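Local coordinates for manganese lipoxygenase (Gaeumannomyces graminis, PDB 5FX8), which oxygenates linoleic and alpha-linolenic acids at a catalytic manganese ion, giving 11S- and 13R-hydroperoxy fatty acids, at residues L500-P505 with L520-N525; F369-L374 with V449-A454; R178-K183 with E386-R391; G406-F411 with A573-D578. All coordinates share one frame; numbering follows the deposited sequence.

Contact 1 of 4, residues L500-P505 with L520-N525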
loop_
_atom_site.group_PDB
_atom_site.type_symbol
_atom_site.label_atom_id
_atom_site.label_comp_id
_atom_site.label_asym_id
_atom_site.label_seq_id
_atom_site.Cartn_x
_atom_site.Cartn_y
_atom_site.Cartn_z
ATOM N N LEU A 500 11.874 2.449 -20.304
ATOM C CA LEU A 500 13.163 2.679 -20.946
ATOM C C LEU A 500 13.014 3.742 -22.027
ATOM O O LEU A 500 12.049 3.726 -22.796
ATOM C CB LEU A 500 13.720 1.397 -21.550
ATOM C CG LEU A 500 13.726 0.167 -20.643
ATOM C CD1 LEU A 500 14.389 -0.976 -21.377
ATOM C CD2 LEU A 500 14.448 0.454 -19.340
ATOM N N TYR A 501 13.980 4.653 -22.087
ATOM C CA TYR A 501 13.873 5.866 -22.879
ATOM C C TYR A 501 14.828 5.872 -24.063
ATOM O O TYR A 501 14.963 6.886 -24.734
ATOM C CB TYR A 501 14.084 7.090 -21.980
ATOM C CG TYR A 501 12.932 7.310 -21.010
ATOM C CD1 TYR A 501 12.911 6.663 -19.783
ATOM C CD2 TYR A 501 11.849 8.134 -21.336
ATOM C CE1 TYR A 501 11.889 6.834 -18.910
ATOM C CE2 TYR A 501 10.810 8.311 -20.457
ATOM C CZ TYR A 501 10.846 7.640 -19.248
ATOM O OH TYR A 501 9.855 7.758 -18.330
ATOM N N ALA A 502 15.459 4.752 -24.358
ATOM C CA ALA A 502 16.329 4.647 -25.504
ATOM C C ALA A 502 16.147 3.258 -26.084
ATOM O O ALA A 502 15.837 2.317 -25.352
ATOM C CB ALA A 502 17.798 4.886 -25.128
ATOM N N PRO A 503 16.313 3.104 -27.391
ATOM C CA PRO A 503 16.007 1.820 -28.029
ATOM C C PRO A 503 16.890 0.701 -27.523
ATOM O O PRO A 503 18.049 0.905 -27.161
ATOM C CB PRO A 503 16.273 2.095 -29.514
ATOM C CG PRO A 503 16.124 3.524 -29.642
ATOM C CD PRO A 503 16.634 4.135 -28.386
ATOM N N ILE A 504 16.324 -0.499 -27.540
ATOM C CA ILE A 504 17.059 -1.694 -27.130
ATOM C C ILE A 504 18.277 -1.852 -28.019
ATOM O O ILE A 504 18.124 -1.932 -29.250
ATOM C CB ILE A 504 16.169 -2.944 -27.226
ATOM C CG1 ILE A 504 14.960 -2.839 -26.302
ATOM C CG2 ILE A 504 16.976 -4.194 -26.966
ATOM C CD1 ILE A 504 15.313 -2.511 -24.937
ATOM N N PRO A 505 19.482 -1.954 -27.458
ATOM C CA PRO A 505 20.689 -2.071 -28.287
ATOM C C PRO A 505 20.632 -3.205 -29.301
ATOM O O PRO A 505 19.932 -4.205 -29.127
ATOM C CB PRO A 505 21.799 -2.310 -27.259
ATOM C CG PRO A 505 21.267 -1.702 -25.984
ATOM C CD PRO A 505 19.792 -1.931 -26.015
ATOM N N LEU A 520 22.865 6.969 -19.073
ATOM C CA LEU A 520 21.696 7.755 -18.713
ATOM C C LEU A 520 20.646 7.771 -19.798
ATOM O O LEU A 520 19.510 8.150 -19.521
ATOM C CB LEU A 520 22.093 9.189 -18.400
ATOM C CG LEU A 520 22.940 9.399 -17.157
ATOM C CD1 LEU A 520 23.429 10.801 -17.109
ATOM C CD2 LEU A 520 22.133 9.129 -15.937
ATOM N N ALA A 521 20.983 7.381 -21.022
ATOM C CA ALA A 521 20.049 7.583 -22.116
ATOM C C ALA A 521 18.885 6.619 -22.047
ATOM O O ALA A 521 17.821 6.899 -22.595
ATOM C CB ALA A 521 20.760 7.449 -23.452
ATOM N N TRP A 522 19.058 5.482 -21.399
ATOM C CA TRP A 522 17.937 4.567 -21.289
ATOM C C TRP A 522 17.053 4.922 -20.114
ATOM O O TRP A 522 15.892 4.532 -20.080
ATOM C CB TRP A 522 18.453 3.132 -21.194
ATOM C CG TRP A 522 18.921 2.555 -22.535
ATOM C CD1 TRP A 522 18.179 1.804 -23.400
ATOM C CD2 TRP A 522 20.215 2.698 -23.148
ATOM N NE1 TRP A 522 18.925 1.466 -24.505
ATOM C CE2 TRP A 522 20.176 2.009 -24.378
ATOM C CE3 TRP A 522 21.403 3.343 -22.781
ATOM C CZ2 TRP A 522 21.278 1.948 -25.240
ATOM C CZ3 TRP A 522 22.501 3.275 -23.646
ATOM C CH2 TRP A 522 22.423 2.591 -24.851
ATOM N N LEU A 523 17.541 5.677 -19.227
ATOM C CA LEU A 523 16.893 5.908 -17.954
ATOM C C LEU A 523 16.077 7.186 -17.996
ATOM O O LEU A 523 16.288 8.034 -18.850
ATOM C CB LEU A 523 17.951 5.987 -16.851
ATOM C CG LEU A 523 18.657 4.681 -16.516
ATOM C CD1 LEU A 523 19.670 4.910 -15.457
ATOM C CD2 LEU A 523 17.616 3.718 -16.002
ATOM N N PRO A 524 15.128 7.374 -17.089
ATOM C CA PRO A 524 14.373 8.626 -17.096
ATOM C C PRO A 524 15.254 9.827 -16.790
ATOM O O PRO A 524 16.305 9.720 -16.155
ATOM C CB PRO A 524 13.335 8.409 -15.993
ATOM C CG PRO A 524 13.925 7.352 -15.129
ATOM C CD PRO A 524 14.592 6.441 -16.084
ATOM N N ASN A 525 14.810 10.990 -17.243
ATOM C CA ASN A 525 15.489 12.219 -16.882
ATOM C C ASN A 525 15.046 12.650 -15.484
ATOM O O ASN A 525 14.270 11.970 -14.824
ATOM C CB ASN A 525 15.223 13.288 -17.927
ATOM C CG ASN A 525 13.780 13.677 -17.996
ATOM O OD1 ASN A 525 13.116 13.835 -16.983
ATOM N ND2 ASN A 525 13.283 13.849 -19.200
#
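Exposed A521 meets buried A502 first. The CB of A502 lies 3.2 Å from A521 O, and the two methyl groups are also near each other. W522 comes next and carries the largest share of the contact. Its CG is anti to its own carbonyl carbon (chi1 -77°), and this sends the indole along residues 502-505. The A502 methyl sits over one face of the five-membered ring, a CH-pi contact with CB 3.5 Å from the ring centroid. At the ring edge, W522 NE1 donates a hydrogen bond to P503 O over 2.9 Å. The bond is moderately bent, 146° at the hydrogen, and the oxygen is tilted out of the indole plane. Farther along the indole, W522 CZ2 touches P505 CG at 3.7 Å. The backbone of W522 joins in too: Y501 N donates to W522 O at 2.8 Å. That oxygen also lies at the edge of the Y501 ring. L523 offers mainly backbone, its carbonyl carbon lying near Y501 CD1. P524 crosses the tyrosine at about a right angle, with its CB 3.6 Å from Y501 CE1. Two parts of one long loop, between helices 485-490 and 526-539, are thus clasped together. The contact lies away from the manganese site. M277 of helix 268-305 packs against L500 and I504, and L273 of the same helix against W522 and P505. N525 then caps the start of helix 526-539, whose Q528 and A529 touch Y501 and P524.

Contact 2 of 4, residues F369-L374 with V449-A454; sequences FQAGYL and VRDFPA
F369 meets F452 with the CD2-CE2 side of its ring. F369 CB lies 3.3 Å from D451 O, close to R450 O as well. CG is anti to the backbone N (chi1 -174°), which carries the ring toward F452. There F369 CG is 3.8 Å from F452 CD1. F369 CD2 comes nearer the same atom, at 3.5 Å. Farther out, F369 CE2 lies 3.7 Å from F452 CE1, and CZ, at the tip, stays near that carbon. The pair is edge-to-face: F452 turns its edge to the face of F369, with the planes at 61°. Both side chains point the same way.

The backbones are also bonded. F369 N donates to R450 O at 2.9 Å, and Q370 N to D451 O at 2.7 Å, the latter in the carbonyl plane. D451 OD2 adds a weak bond from A371 N at 3.2 Å, within the 3-10 turn 370-372. The guanidinium of R450 turns elsewhere, to the carbonyl and ring of Y362.

Two loops of the helical lipoxygenase fold are joined here. V300 of helix 268-305 packs on both phenylalanines. Helix 434-444 covers F452 through I440 and A443, and helix 460-481 sets H469 edge-to-face with F369 and V466 against both F369 and P453.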
loop_
_atom_site.group_PDB
_atom_site.type_symbol
_atom_site.label_atom_id
_atom_site.label_comp_id
_atom_site.label_asym_id
_atom_site.label_seq_id
_atom_site.Cartn_x
_atom_site.Cartn_y
_atom_site.Cartn_z
ATOM N N PHE A 369 -7.102 -20.510 -6.528
ATOM C CA PHE A 369 -7.056 -20.155 -5.111
ATOM C C PHE A 369 -6.128 -21.092 -4.332
ATOM O O PHE A 369 -5.129 -20.655 -3.766
ATOM C CB PHE A 369 -8.470 -20.136 -4.536
ATOM C CG PHE A 369 -8.557 -19.649 -3.133
ATOM C CD1 PHE A 369 -8.637 -18.296 -2.854
ATOM C CD2 PHE A 369 -8.598 -20.548 -2.075
ATOM C CE1 PHE A 369 -8.748 -17.856 -1.539
ATOM C CE2 PHE A 369 -8.687 -20.117 -0.790
ATOM C CZ PHE A 369 -8.768 -18.765 -0.513
ATOM N N GLN A 370 -6.417 -22.391 -4.315
ATOM C CA GLN A 370 -5.529 -23.300 -3.592
ATOM C C GLN A 370 -4.139 -23.361 -4.223
ATOM O O GLN A 370 -3.143 -23.532 -3.513
ATOM C CB GLN A 370 -6.167 -24.678 -3.497
ATOM C CG GLN A 370 -7.360 -24.690 -2.532
ATOM C CD GLN A 370 -8.156 -25.972 -2.566
ATOM O OE1 GLN A 370 -8.587 -26.424 -3.611
ATOM N NE2 GLN A 370 -8.325 -26.575 -1.414
ATOM N N ALA A 371 -4.068 -23.178 -5.547
ATOM C CA ALA A 371 -2.814 -23.066 -6.290
ATOM C C ALA A 371 -1.894 -22.007 -5.712
ATOM O O ALA A 371 -0.666 -22.102 -5.851
ATOM C CB ALA A 371 -3.118 -22.731 -7.744
ATOM N N GLY A 372 -2.465 -20.988 -5.089
ATOM C CA GLY A 372 -1.703 -19.908 -4.537
ATOM C C GLY A 372 -1.304 -20.054 -3.099
ATOM O O GLY A 372 -0.645 -19.154 -2.586
ATOM N N TYR A 373 -1.681 -21.129 -2.407
ATOM C CA TYR A 373 -1.219 -21.303 -1.040
ATOM C C TYR A 373 0.290 -21.293 -1.061
ATOM O O TYR A 373 0.892 -21.745 -2.026
ATOM C CB TYR A 373 -1.721 -22.612 -0.462
ATOM C CG TYR A 373 -3.194 -22.722 -0.193
ATOM C CD1 TYR A 373 -4.032 -21.637 -0.326
ATOM C CD2 TYR A 373 -3.746 -23.930 0.193
ATOM C CE1 TYR A 373 -5.374 -21.750 -0.072
ATOM C CE2 TYR A 373 -5.095 -24.046 0.452
ATOM C CZ TYR A 373 -5.899 -22.950 0.317
ATOM O OH TYR A 373 -7.238 -23.044 0.569
ATOM N N LEU A 374 0.904 -20.758 -0.011
ATOM C CA LEU A 374 2.341 -20.485 -0.028
ATOM C C LEU A 374 3.168 -21.687 -0.470
ATOM O O LEU A 374 3.899 -21.627 -1.461
ATOM C CB LEU A 374 2.806 -20.046 1.348
ATOM C CG LEU A 374 4.273 -19.629 1.355
ATOM C CD1 LEU A 374 4.412 -18.286 0.707
ATOM C CD2 LEU A 374 4.794 -19.618 2.756
ATOM N N VAL A 449 -15.254 -19.303 -8.935
ATOM C CA VAL A 449 -13.920 -19.258 -8.347
ATOM C C VAL A 449 -13.125 -20.491 -8.765
ATOM O O VAL A 449 -13.622 -21.618 -8.706
ATOM C CB VAL A 449 -14.023 -19.160 -6.818
ATOM C CG1 VAL A 449 -12.658 -19.123 -6.211
ATOM C CG2 VAL A 449 -14.834 -17.935 -6.396
ATOM N N ARG A 450 -11.884 -20.284 -9.182
ATOM C CA ARG A 450 -10.972 -21.364 -9.545
ATOM C C ARG A 450 -10.248 -21.947 -8.342
ATOM O O ARG A 450 -9.716 -21.214 -7.509
ATOM C CB ARG A 450 -9.909 -20.877 -10.530
ATOM C CG ARG A 450 -10.259 -21.106 -11.952
ATOM C CD ARG A 450 -9.124 -20.811 -12.869
ATOM N NE ARG A 450 -9.647 -20.291 -14.124
ATOM C CZ ARG A 450 -8.940 -19.536 -14.934
ATOM N NH1 ARG A 450 -7.700 -19.229 -14.603
ATOM N NH2 ARG A 450 -9.465 -19.081 -16.062
ATOM N N ASP A 451 -10.171 -23.280 -8.312
ATOM C CA ASP A 451 -9.332 -24.018 -7.374
ATOM C C ASP A 451 -9.676 -23.668 -5.923
ATOM O O ASP A 451 -8.812 -23.376 -5.092
ATOM C CB ASP A 451 -7.853 -23.778 -7.676
ATOM C CG ASP A 451 -6.992 -24.948 -7.289
ATOM O OD1 ASP A 451 -7.512 -25.910 -6.669
ATOM O OD2 ASP A 451 -5.790 -24.891 -7.584
ATOM N N PHE A 452 -10.838 -23.680 -5.661
ATOM C CA PHE A 452 -11.386 -23.507 -4.349
ATOM C C PHE A 452 -11.763 -24.863 -3.788
ATOM O O PHE A 452 -12.183 -25.746 -4.537
ATOM C CB PHE A 452 -12.623 -22.608 -4.411
ATOM C CG PHE A 452 -12.928 -21.901 -3.134
ATOM C CD1 PHE A 452 -12.067 -20.955 -2.640
ATOM C CD2 PHE A 452 -14.087 -22.172 -2.433
ATOM C CE1 PHE A 452 -12.351 -20.306 -1.473
ATOM C CE2 PHE A 452 -14.381 -21.513 -1.262
ATOM C CZ PHE A 452 -13.513 -20.586 -0.780
ATOM N N PRO A 453 -11.615 -25.065 -2.486
ATOM C CA PRO A 453 -11.973 -26.362 -1.899
ATOM C C PRO A 453 -13.392 -26.763 -2.258
ATOM O O PRO A 453 -14.326 -25.982 -2.141
ATOM C CB PRO A 453 -11.813 -26.125 -0.398
ATOM C CG PRO A 453 -11.849 -24.665 -0.243
ATOM C CD PRO A 453 -11.243 -24.090 -1.456
ATOM N N ALA A 454 -13.537 -27.979 -2.733
ATOM C CA ALA A 454 -14.819 -28.470 -3.200
ATOM C C ALA A 454 -15.815 -28.596 -2.057
ATOM O O ALA A 454 -15.444 -28.786 -0.900
ATOM C CB ALA A 454 -14.633 -29.821 -3.858
#

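Contact 3 of 4, residues R178-K183 with E386-R391; sequences RLHPTK and EDSGPR
R178 grips the carbonyl of P390 end-on, with two nitrogens on one oxygen. R178 NH2 donates to P390 O at 2.8 Å, nearly in line with the C=O bond. R178 NH1 donates to P390 O at 3.1 Å, on a lone pair. The oxygen lies close to the guanidinium plane, so the double grip should fix the group's rotation. Other carbonyls accept as well: R178 NH1 also hydrogen-bonds to G210 O and NE to G382 O. D387 O lies over one face of the guanidinium, 3.3 Å above its plane.

A water joins the far end of the contact, 3.0 Å from H180 NE2 and 2.8 Å from S388 OG. H180 ND1 accepts from K183 N at 2.8 Å and T182 N at 3.0 Å, the first tilted from the ring plane and the second well outside it. Together they probably steady the imidazole against the turn that follows it.

R178 ends strand 177-178, an outermost strand of the five-stranded antiparallel sheet. The contact ties that edge to the loop between helices 374-380 and 396-420.

Packing is sparse. P181 CD rests 3.8 Å from S388 CB. G389 CA lies beside R178 NH1, and the ring of P390 reaches L240 of strand 235-241. Beyond the contact, E386 and R391 pack on P231 of the zonadhesin chain, and R391 NH2 hydrogen-bonds to S233 O of that chain.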
loop_
_atom_site.group_PDB
_atom_site.type_symbol
_atom_site.label_atom_id
_atom_site.label_comp_id
_atom_site.label_asym_id
_atom_site.label_seq_id
_atom_site.Cartn_x
_atom_site.Cartn_y
_atom_site.Cartn_z
ATOM N N ARG A 178 12.391 -23.200 -10.732
ATOM C CA ARG A 178 13.519 -24.094 -10.972
ATOM C C ARG A 178 13.303 -24.906 -12.239
ATOM O O ARG A 178 12.185 -25.311 -12.548
ATOM C CB ARG A 178 13.701 -25.039 -9.789
ATOM C CG ARG A 178 14.963 -25.858 -9.849
ATOM C CD ARG A 178 14.910 -27.028 -8.903
ATOM N NE ARG A 178 14.854 -26.630 -7.502
ATOM C CZ ARG A 178 15.871 -26.680 -6.653
ATOM N NH1 ARG A 178 17.044 -27.122 -7.037
ATOM N NH2 ARG A 178 15.704 -26.282 -5.411
ATOM N N LEU A 179 14.372 -25.163 -12.970
ATOM C CA LEU A 179 14.273 -25.963 -14.182
ATOM C C LEU A 179 14.380 -27.434 -13.828
ATOM O O LEU A 179 15.396 -27.873 -13.290
ATOM C CB LEU A 179 15.356 -25.580 -15.186
ATOM C CG LEU A 179 15.162 -24.188 -15.789
ATOM C CD1 LEU A 179 16.260 -23.881 -16.792
ATOM C CD2 LEU A 179 13.749 -24.046 -16.401
ATOM N N HIS A 180 13.345 -28.189 -14.142
ATOM C CA HIS A 180 13.392 -29.616 -13.917
ATOM C C HIS A 180 14.413 -30.263 -14.844
ATOM O O HIS A 180 14.478 -29.925 -16.020
ATOM C CB HIS A 180 12.039 -30.246 -14.157
ATOM C CG HIS A 180 11.952 -31.650 -13.663
ATOM N ND1 HIS A 180 12.168 -32.743 -14.472
ATOM C CD2 HIS A 180 11.707 -32.142 -12.426
ATOM C CE1 HIS A 180 12.026 -33.846 -13.763
ATOM N NE2 HIS A 180 11.752 -33.508 -12.515
ATOM N N PRO A 181 15.202 -31.218 -14.352
ATOM C CA PRO A 181 16.236 -31.813 -15.205
ATOM C C PRO A 181 15.699 -32.465 -16.444
ATOM O O PRO A 181 16.409 -32.500 -17.449
ATOM C CB PRO A 181 16.897 -32.835 -14.279
ATOM C CG PRO A 181 16.713 -32.275 -12.966
ATOM C CD PRO A 181 15.343 -31.679 -12.963
ATOM N N THR A 182 14.484 -32.994 -16.424
ATOM C CA THR A 182 14.031 -33.663 -17.634
ATOM C C THR A 182 12.697 -33.155 -18.115
ATOM O O THR A 182 12.385 -33.290 -19.294
ATOM C CB THR A 182 13.908 -35.164 -17.439
ATOM O OG1 THR A 182 12.960 -35.439 -16.405
ATOM C CG2 THR A 182 15.247 -35.764 -17.115
ATOM N N LYS A 183 11.892 -32.602 -17.224
ATOM C CA LYS A 183 10.578 -32.121 -17.616
ATOM C C LYS A 183 10.592 -30.710 -18.172
ATOM O O LYS A 183 9.557 -30.268 -18.659
ATOM C CB LYS A 183 9.613 -32.192 -16.440
ATOM C CG LYS A 183 9.365 -33.603 -15.995
ATOM C CD LYS A 183 8.369 -33.682 -14.870
ATOM C CE LYS A 183 8.349 -35.092 -14.329
ATOM N NZ LYS A 183 8.347 -36.074 -15.448
ATOM N N GLU A 386 14.884 -30.076 -1.195
ATOM C CA GLU A 386 15.781 -30.588 -2.221
ATOM C C GLU A 386 14.921 -31.233 -3.297
ATOM O O GLU A 386 14.575 -32.408 -3.233
ATOM C CB GLU A 386 16.817 -31.527 -1.623
ATOM C CG GLU A 386 17.902 -30.761 -0.850
ATOM C CD GLU A 386 18.956 -31.653 -0.199
ATOM O OE1 GLU A 386 19.133 -32.799 -0.653
ATOM O OE2 GLU A 386 19.604 -31.213 0.776
ATOM N N ASP A 387 14.571 -30.432 -4.302
ATOM C CA ASP A 387 13.549 -30.757 -5.297
ATOM C C ASP A 387 14.244 -30.982 -6.631
ATOM O O ASP A 387 14.536 -30.030 -7.361
ATOM C CB ASP A 387 12.520 -29.634 -5.395
ATOM C CG ASP A 387 11.241 -30.063 -6.090
ATOM O OD1 ASP A 387 11.317 -30.761 -7.124
ATOM O OD2 ASP A 387 10.155 -29.691 -5.604
ATOM N N SER A 388 14.527 -32.245 -6.931
ATOM C CA SER A 388 15.308 -32.621 -8.107
ATOM C C SER A 388 16.582 -31.784 -8.229
ATOM O O SER A 388 17.173 -31.695 -9.301
ATOM C CB SER A 388 14.451 -32.525 -9.365
ATOM O OG SER A 388 13.225 -33.213 -9.160
ATOM N N GLY A 389 17.009 -31.183 -7.115
ATOM C CA GLY A 389 18.192 -30.360 -7.042
ATOM C C GLY A 389 18.497 -29.955 -5.613
ATOM O O GLY A 389 17.833 -30.384 -4.676
ATOM N N PRO A 390 19.505 -29.124 -5.409
ATOM C CA PRO A 390 19.868 -28.719 -4.054
ATOM C C PRO A 390 18.925 -27.676 -3.483
ATOM O O PRO A 390 18.066 -27.119 -4.154
ATOM C CB PRO A 390 21.269 -28.137 -4.222
ATOM C CG PRO A 390 21.299 -27.669 -5.556
ATOM C CD PRO A 390 20.476 -28.619 -6.381
ATOM N N ARG A 391 19.135 -27.406 -2.211
ATOM C CA ARG A 391 18.259 -26.553 -1.430
ATOM C C ARG A 391 18.790 -25.136 -1.524
ATOM O O ARG A 391 19.995 -24.919 -1.411
ATOM C CB ARG A 391 18.227 -27.048 0.019
ATOM C CG ARG A 391 17.207 -26.426 0.949
ATOM C CD ARG A 391 17.328 -26.937 2.403
ATOM N NE ARG A 391 16.076 -27.543 2.834
ATOM C CZ ARG A 391 15.929 -28.844 2.995
ATOM N NH1 ARG A 391 16.982 -29.620 2.805
ATOM N NH2 ARG A 391 14.763 -29.373 3.346
HETATM O O HOH W 1 11.186 -34.958 -9.905
#

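Contact 4 of 4, residues G406-F411 with A573-D578; sequences GAIRRF and ARFVED
R410 and R574 lay their guanidinium groups nearly parallel but offset, planes 12° apart. R574 NH2 sits over the rim of the R410 group, 3.5 Å from R410 NH1, and R410 CD lies over the face of R574. This happens between two antiparallel helices of the lipoxygenase fold, whose segment axes approach to 9.4 Å.

D578 draws both arginines together as the acid of a three-residue salt-bridge network. D578 OD1 takes R574 NE at 3.1 Å through the syn lone pair, in the guanidinium plane. D578 OD2 makes a long salt bridge of 3.6 Å to R410 NE. The bend of R410 at chi3 (-51°) turns NE toward that oxygen, and CD lies beside it. E259 of the zonadhesin chain adds a long, weak ion pair to R410.

Next to the charges, apolar side chains meet. F575 fits between A407, I408 and F411. I408 CG1 touches F575 CE1 at 3.9 Å, at the ring edge. The F411 and F575 rings meet obliquely, and F555 stacks on F411 and is edge-to-face with F575. A407 CB packs on D578 CB. A water bridges the helices, donating to A407 O at 2.7 Å and D578 OD2 at 2.8 Å.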
loop_
_atom_site.group_PDB
_atom_site.type_symbol
_atom_site.label_atom_id
_atom_site.label_comp_id
_atom_site.label_asym_id
_atom_site.label_seq_id
_atom_site.Cartn_x
_atom_site.Cartn_y
_atom_site.Cartn_z
ATOM N N GLY A 406 2.486 -18.238 9.923
ATOM C CA GLY A 406 2.331 -18.968 11.171
ATOM C C GLY A 406 1.492 -18.220 12.188
ATOM O O GLY A 406 0.617 -18.793 12.831
ATOM N N ALA A 407 1.741 -16.928 12.344
ATOM C CA ALA A 407 0.946 -16.163 13.290
ATOM C C ALA A 407 -0.515 -16.092 12.851
ATOM O O ALA A 407 -1.439 -16.223 13.667
ATOM C CB ALA A 407 1.543 -14.771 13.442
ATOM N N ILE A 408 -0.743 -15.903 11.556
ATOM C CA ILE A 408 -2.104 -15.798 11.050
ATOM C C ILE A 408 -2.829 -17.123 11.209
ATOM O O ILE A 408 -4.028 -17.170 11.473
ATOM C CB ILE A 408 -2.068 -15.341 9.580
ATOM C CG1 ILE A 408 -1.469 -13.932 9.469
ATOM C CG2 ILE A 408 -3.434 -15.466 8.912
ATOM C CD1 ILE A 408 -1.478 -13.382 8.077
ATOM N N ARG A 409 -2.113 -18.220 11.024
ATOM C CA ARG A 409 -2.763 -19.513 11.039
ATOM C C ARG A 409 -3.079 -19.909 12.456
ATOM O O ARG A 409 -4.173 -20.393 12.737
ATOM C CB ARG A 409 -1.896 -20.560 10.357
ATOM C CG ARG A 409 -2.578 -21.885 10.333
ATOM C CD ARG A 409 -1.971 -22.903 9.418
ATOM N NE ARG A 409 -2.860 -24.051 9.391
ATOM C CZ ARG A 409 -3.742 -24.309 8.437
ATOM N NH1 ARG A 409 -3.827 -23.504 7.373
ATOM N NH2 ARG A 409 -4.524 -25.384 8.536
ATOM N N ARG A 410 -2.155 -19.648 13.374
ATOM C CA ARG A 410 -2.494 -19.812 14.774
ATOM C C ARG A 410 -3.773 -19.057 15.110
ATOM O O ARG A 410 -4.701 -19.632 15.692
ATOM C CB ARG A 410 -1.337 -19.367 15.648
ATOM C CG ARG A 410 -1.584 -19.564 17.111
ATOM C CD ARG A 410 -0.439 -18.997 17.901
ATOM N NE ARG A 410 0.846 -19.498 17.412
ATOM C CZ ARG A 410 1.386 -20.647 17.815
ATOM N NH1 ARG A 410 0.750 -21.412 18.711
ATOM N NH2 ARG A 410 2.555 -21.040 17.323
ATOM N N PHE A 411 -3.858 -17.775 14.732
ATOM C CA PHE A 411 -5.085 -17.048 15.030
ATOM C C PHE A 411 -6.292 -17.708 14.383
ATOM O O PHE A 411 -7.342 -17.837 15.010
ATOM C CB PHE A 411 -5.010 -15.597 14.588
ATOM C CG PHE A 411 -6.307 -14.879 14.731
ATOM C CD1 PHE A 411 -7.238 -14.888 13.709
ATOM C CD2 PHE A 411 -6.612 -14.222 15.892
ATOM C CE1 PHE A 411 -8.416 -14.268 13.850
ATOM C CE2 PHE A 411 -7.793 -13.580 16.029
ATOM C CZ PHE A 411 -8.701 -13.615 15.012
ATOM N N ALA A 573 -5.256 -11.402 21.119
ATOM C CA ALA A 573 -4.134 -10.944 21.917
ATOM C C ALA A 573 -2.893 -11.761 21.621
ATOM O O ALA A 573 -1.780 -11.226 21.584
ATOM C CB ALA A 573 -4.479 -11.011 23.401
ATOM N N ARG A 574 -3.057 -13.060 21.404
ATOM C CA ARG A 574 -1.892 -13.835 21.023
ATOM C C ARG A 574 -1.354 -13.374 19.671
ATOM O O ARG A 574 -0.138 -13.338 19.458
ATOM C CB ARG A 574 -2.235 -15.311 21.010
ATOM C CG ARG A 574 -1.110 -16.225 20.583
ATOM C CD ARG A 574 0.112 -16.165 21.470
ATOM N NE ARG A 574 1.129 -17.141 21.062
ATOM C CZ ARG A 574 1.196 -18.402 21.520
ATOM N NH1 ARG A 574 0.310 -18.860 22.396
ATOM N NH2 ARG A 574 2.146 -19.218 21.086
ATOM N N PHE A 575 -2.249 -12.985 18.758
ATOM C CA PHE A 575 -1.812 -12.529 17.444
ATOM C C PHE A 575 -1.075 -11.203 17.537
ATOM O O PHE A 575 -0.069 -11.006 16.858
ATOM C CB PHE A 575 -3.011 -12.431 16.505
ATOM C CG PHE A 575 -2.671 -11.921 15.142
ATOM C CD1 PHE A 575 -2.055 -12.744 14.210
ATOM C CD2 PHE A 575 -2.978 -10.619 14.777
ATOM C CE1 PHE A 575 -1.750 -12.263 12.945
ATOM C CE2 PHE A 575 -2.680 -10.137 13.504
ATOM C CZ PHE A 575 -2.068 -10.951 12.595
ATOM N N VAL A 576 -1.543 -10.307 18.402
ATOM C CA VAL A 576 -0.852 -9.051 18.633
ATOM C C VAL A 576 0.533 -9.278 19.210
ATOM O O VAL A 576 1.492 -8.586 18.850
ATOM C CB VAL A 576 -1.700 -8.164 19.550
ATOM C CG1 VAL A 576 -0.887 -7.004 20.061
ATOM C CG2 VAL A 576 -2.876 -7.698 18.779
ATOM N N GLU A 577 0.670 -10.222 20.130
ATOM C CA GLU A 577 2.013 -10.438 20.646
ATOM C C GLU A 577 2.910 -11.112 19.603
ATOM O O GLU A 577 4.094 -10.763 19.484
ATOM C CB GLU A 577 1.957 -11.232 21.954
ATOM C CG GLU A 577 3.317 -11.754 22.464
ATOM C CD GLU A 577 4.364 -10.673 22.878
ATOM O OE1 GLU A 577 4.850 -9.897 22.010
ATOM O OE2 GLU A 577 4.746 -10.647 24.079
ATOM N N ASP A 578 2.371 -12.063 18.829
ATOM C CA ASP A 578 3.184 -12.769 17.838
ATOM C C ASP A 578 3.709 -11.815 16.777
ATOM O O ASP A 578 4.901 -11.832 16.442
ATOM C CB ASP A 578 2.391 -13.872 17.152
ATOM C CG ASP A 578 2.060 -15.028 18.057
ATOM O OD1 ASP A 578 2.568 -15.111 19.207
ATOM O OD2 ASP A 578 1.270 -15.878 17.593
HETATM O O HOH W 2 -1.191 -15.815 16.365
#

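In the fold
Contacts 2 and 4 are neighbours, with centres about 23 Å apart and nearest atoms about 7 Å apart. Both lean on helix 460-481, which carries the manganese ligand H478. Contact 4 comes near the metal site: the I408 side chain is about 11 Å from that of H478. Contacts 1 and 2 both pack on helix 268-305, which holds the ligands H290 and H294, yet their centres are about 41 Å apart, on opposite sides of the chain's centre. Contact 3 crosses contact 2 along the sequence, with centres about 24 Å apart. Contacts 3 and 4 both meet the zonadhesin chain. Contact 1 is remote, about 47 Å from contact 4 between centres.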